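Local coordinates for uncharacterized protein (Leptotrichia buccalis, PDB 3T8K), which is of unknown function but adopts an ankyrin-repeat fold of stacked helical hairpins, which in other proteins commonly serves to bind protein partners, at residues 77-82 with 99-104. Residues are numbered along the deposited sequence; the frame is centred on the assembly and turned at random.
Sequences TLFFPL and IFLEKG
Phe100 turns the edge of its ring toward the face of Phe79 in a T-shaped pair, centroids 5.9 Å apart and planes at 75°, with Phe79 CE1 at that edge, near the plane of the Phe100 ring. Over one face of the Phe100 ring lies Leu78 CD1, offset toward the rim, while Leu78 CB meets Phe100 CE2 at 3.9 Å. Leu82 CD2 approaches that ring obliquely, 4.0 Å from Phe100 CD2. With CG of Phe79 anti to its own carbonyl carbon (chi1 -71°), the ring reaches across to helix 90-102, where Phe100 CB and Leu101 CD2 come at it obliquely, 3.7 and 3.5 Å from Phe79 CZ. Replacing Phe79 by an alanine would probably leave the Phe100 edge without its aromatic partner and open a gap beside Leu101. Just before the turn into helix 79-85, Thr77 OG1 accepts a weak capping bond from Phe79 N; helix 90-102 ends in a Schellman motif with Gly104 at C-prime. Ile62 of helix 51-63 packs on Phe100 and Leu42 of helix 41-45 on Leu78, so earlier helices close round the contact. No hydrogen bond crosses between 77-82 and 99-104: this largely buried contact within the ankyrin-repeat fold rests on the fit of aromatic and aliphatic groups.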
ATOM      1  N   THR A  77     -12.394  -8.324   0.667  1.00 20.98           N
ATOM      2  CA  THR A  77     -12.701  -8.529  -0.750  1.00 22.92           C
ATOM      3  C   THR A  77     -11.656  -7.904  -1.666  1.00 22.53           C
ATOM      4  O   THR A  77     -10.771  -7.175  -1.212  1.00 22.16           O
ATOM      5  CB  THR A  77     -14.045  -7.904  -1.127  1.00 24.49           C
ATOM      6  OG1 THR A  77     -13.949  -6.485  -0.972  1.00 24.32           O
ATOM      7  CG2 THR A  77     -15.153  -8.436  -0.243  1.00 26.11           C
ATOM      8  N   LEU A  78     -11.775  -8.184  -2.963  1.00 20.50           N
ATOM      9  CA  LEU A  78     -10.857  -7.634  -3.949  1.00 22.03           C
ATOM     10  C   LEU A  78     -10.925  -6.115  -3.989  1.00 19.44           C
ATOM     11  O   LEU A  78      -9.992  -5.461  -4.447  1.00 20.39           O
ATOM     12  CB  LEU A  78     -11.166  -8.197  -5.338  1.00 21.81           C
ATOM     13  CG  LEU A  78     -10.930  -9.708  -5.454  1.00 23.15           C
ATOM     14  CD1 LEU A  78     -11.154 -10.133  -6.880  1.00 23.45           C
ATOM     15  CD2 LEU A  78      -9.526 -10.061  -5.001  1.00 24.20           C
ATOM     16  N   PHE A  79     -12.024  -5.546  -3.508  1.00 21.34           N
ATOM     17  CA  PHE A  79     -12.168  -4.093  -3.579  1.00 19.03           C
ATOM     18  C   PHE A  79     -11.078  -3.339  -2.812  1.00 18.84           C
ATOM     19  O   PHE A  79     -10.732  -2.215  -3.174  1.00 21.20           O
ATOM     20  CB  PHE A  79     -13.555  -3.654  -3.107  1.00 20.08           C
ATOM     21  CG  PHE A  79     -14.657  -4.011  -4.054  1.00 19.74           C
ATOM     22  CD1 PHE A  79     -14.770  -3.365  -5.280  1.00 18.92           C
ATOM     23  CD2 PHE A  79     -15.586  -4.982  -3.719  1.00 19.28           C
ATOM     24  CE1 PHE A  79     -15.793  -3.679  -6.160  1.00 19.96           C
ATOM     25  CE2 PHE A  79     -16.613  -5.308  -4.592  1.00 24.71           C
ATOM     26  CZ  PHE A  79     -16.718  -4.654  -5.822  1.00 23.27           C
ATOM     27  N   PHE A  80     -10.538  -3.945  -1.754  1.00 21.68           N
ATOM     28  CA  PHE A  80      -9.591  -3.218  -0.914  1.00 20.83           C
ATOM     29  C   PHE A  80      -8.286  -2.909  -1.639  1.00 23.67           C
ATOM     30  O   PHE A  80      -7.902  -1.748  -1.739  1.00 21.69           O
ATOM     31  CB  PHE A  80      -9.323  -3.935   0.408  1.00 21.11           C
ATOM     32  CG  PHE A  80      -8.549  -3.095   1.408  1.00 21.60           C
ATOM     33  CD1 PHE A  80      -9.146  -2.005   2.033  1.00 26.17           C
ATOM     34  CD2 PHE A  80      -7.226  -3.405   1.724  1.00 24.53           C
ATOM     35  CE1 PHE A  80      -8.441  -1.236   2.952  1.00 26.07           C
ATOM     36  CE2 PHE A  80      -6.517  -2.643   2.641  1.00 28.18           C
ATOM     37  CZ  PHE A  80      -7.122  -1.556   3.255  1.00 26.30           C
ATOM     38  N   PRO A  81      -7.602  -3.942  -2.164  1.00 22.32           N
ATOM     39  CA  PRO A  81      -6.371  -3.610  -2.885  1.00 18.83           C
ATOM     40  C   PRO A  81      -6.661  -2.797  -4.135  1.00 17.36           C
ATOM     41  O   PRO A  81      -5.818  -1.991  -4.529  1.00 21.30           O
ATOM     42  CB  PRO A  81      -5.771  -4.987  -3.236  1.00 19.54           C
ATOM     43  CG  PRO A  81      -6.902  -5.959  -3.080  1.00 21.11           C
ATOM     44  CD  PRO A  81      -7.771  -5.397  -1.995  1.00 23.35           C
ATOM     45  N   LEU A  82      -7.826  -3.000  -4.747  1.00 17.13           N
ATOM     46  CA  LEU A  82      -8.234  -2.195  -5.901  1.00 22.46           C
ATOM     47  C   LEU A  82      -8.202  -0.712  -5.555  1.00 22.35           C
ATOM     48  O   LEU A  82      -7.581   0.094  -6.251  1.00 21.63           O
ATOM     49  CB  LEU A  82      -9.649  -2.561  -6.338  1.00 23.63           C
ATOM     50  CG  LEU A  82     -10.244  -1.663  -7.427  1.00 21.20           C
ATOM     51  CD1 LEU A  82      -9.463  -1.800  -8.723  1.00 21.65           C
ATOM     52  CD2 LEU A  82     -11.693  -2.029  -7.661  1.00 21.42           C
ATOM     53  N   ILE A  99     -16.720  -4.147 -13.205  1.00 23.90           N
ATOM     54  CA  ILE A  99     -16.708  -5.566 -13.536  1.00 24.42           C
ATOM     55  C   ILE A  99     -16.848  -6.429 -12.286  1.00 26.30           C
ATOM     56  O   ILE A  99     -17.564  -7.433 -12.293  1.00 25.69           O
ATOM     57  CB  ILE A  99     -15.432  -5.939 -14.305  1.00 28.19           C
ATOM     58  CG1 ILE A  99     -15.456  -5.285 -15.690  1.00 28.40           C
ATOM     59  CG2 ILE A  99     -15.300  -7.448 -14.436  1.00 33.68           C
ATOM     60  CD1 ILE A  99     -14.136  -5.389 -16.407  1.00 39.59           C
ATOM     61  N   PHE A 100     -16.168  -6.044 -11.210  1.00 26.75           N
ATOM     62  CA  PHE A 100     -16.279  -6.789  -9.961  1.00 23.73           C
ATOM     63  C   PHE A 100     -17.724  -6.794  -9.469  1.00 28.84           C
ATOM     64  O   PHE A 100     -18.218  -7.815  -8.989  1.00 28.96           O
ATOM     65  CB  PHE A 100     -15.375  -6.214  -8.871  1.00 19.71           C
ATOM     66  CG  PHE A 100     -13.911  -6.427  -9.110  1.00 24.78           C
ATOM     67  CD1 PHE A 100     -13.464  -7.271 -10.109  1.00 28.93           C
ATOM     68  CD2 PHE A 100     -12.975  -5.788  -8.316  1.00 26.13           C
ATOM     69  CE1 PHE A 100     -12.103  -7.471 -10.319  1.00 31.22           C
ATOM     70  CE2 PHE A 100     -11.613  -5.986  -8.521  1.00 27.63           C
ATOM     71  CZ  PHE A 100     -11.181  -6.818  -9.527  1.00 29.84           C
ATOM     72  N   LEU A 101     -18.397  -5.645  -9.564  1.00 27.95           N
ATOM     73  CA  LEU A 101     -19.787  -5.552  -9.140  1.00 27.72           C
ATOM     74  C   LEU A 101     -20.690  -6.422 -10.007  1.00 29.81           C
ATOM     75  O   LEU A 101     -21.574  -7.111  -9.499  1.00 30.88           O
ATOM     76  CB  LEU A 101     -20.273  -4.098  -9.157  1.00 26.69           C
ATOM     77  CG  LEU A 101     -19.648  -3.187  -8.100  1.00 24.79           C
ATOM     78  CD1 LEU A 101     -20.114  -1.733  -8.257  1.00 26.01           C
ATOM     79  CD2 LEU A 101     -19.974  -3.685  -6.700  1.00 28.68           C
ATOM     80  N   GLU A 102     -20.470  -6.384 -11.317  1.00 30.49           N
ATOM     81  CA  GLU A 102     -21.284  -7.157 -12.243  1.00 31.80           C
ATOM     82  C   GLU A 102     -21.115  -8.648 -11.997  1.00 34.02           C
ATOM     83  O   GLU A 102     -22.043  -9.428 -12.205  1.00 35.23           O
ATOM     84  CB  GLU A 102     -20.936  -6.810 -13.694  1.00 34.71           C
ATOM     85  CG  GLU A 102     -21.341  -5.397 -14.086  1.00 45.19           C
ATOM     86  CD  GLU A 102     -20.805  -4.978 -15.442  1.00 54.01           C
ATOM     87  OE1 GLU A 102     -19.854  -5.623 -15.936  1.00 53.88           O
ATOM     88  OE2 GLU A 102     -21.339  -3.997 -16.010  1.00 58.60           O
ATOM     89  N   LYS A 103     -19.927  -9.038 -11.548  1.00 30.24           N
ATOM     90  CA  LYS A 103     -19.629 -10.447 -11.338  1.00 34.15           C
ATOM     91  C   LYS A 103     -19.824 -10.880  -9.890  1.00 33.09           C
ATOM     92  O   LYS A 103     -19.393 -11.961  -9.498  1.00 34.83           O
ATOM     93  CB  LYS A 103     -18.230 -10.793 -11.856  1.00 36.27           C
ATOM     94  CG  LYS A 103     -18.138 -10.704 -13.374  1.00 45.51           C
ATOM     95  CD  LYS A 103     -16.866 -11.339 -13.914  1.00 48.33           C
ATOM     96  CE  LYS A 103     -16.866 -11.352 -15.439  1.00 54.17           C
ATOM     97  NZ  LYS A 103     -17.900 -12.268 -16.014  1.00 56.72           N
ATOM     98  N   GLY A 104     -20.473 -10.026  -9.100  1.00 33.85           N
ATOM     99  CA  GLY A 104     -20.959 -10.418  -7.789  1.00 37.01           C
ATOM    100  C   GLY A 104     -20.073 -10.170  -6.578  1.00 37.38           C
ATOM    101  O   GLY A 104     -20.389 -10.632  -5.484  1.00 38.05           O
TER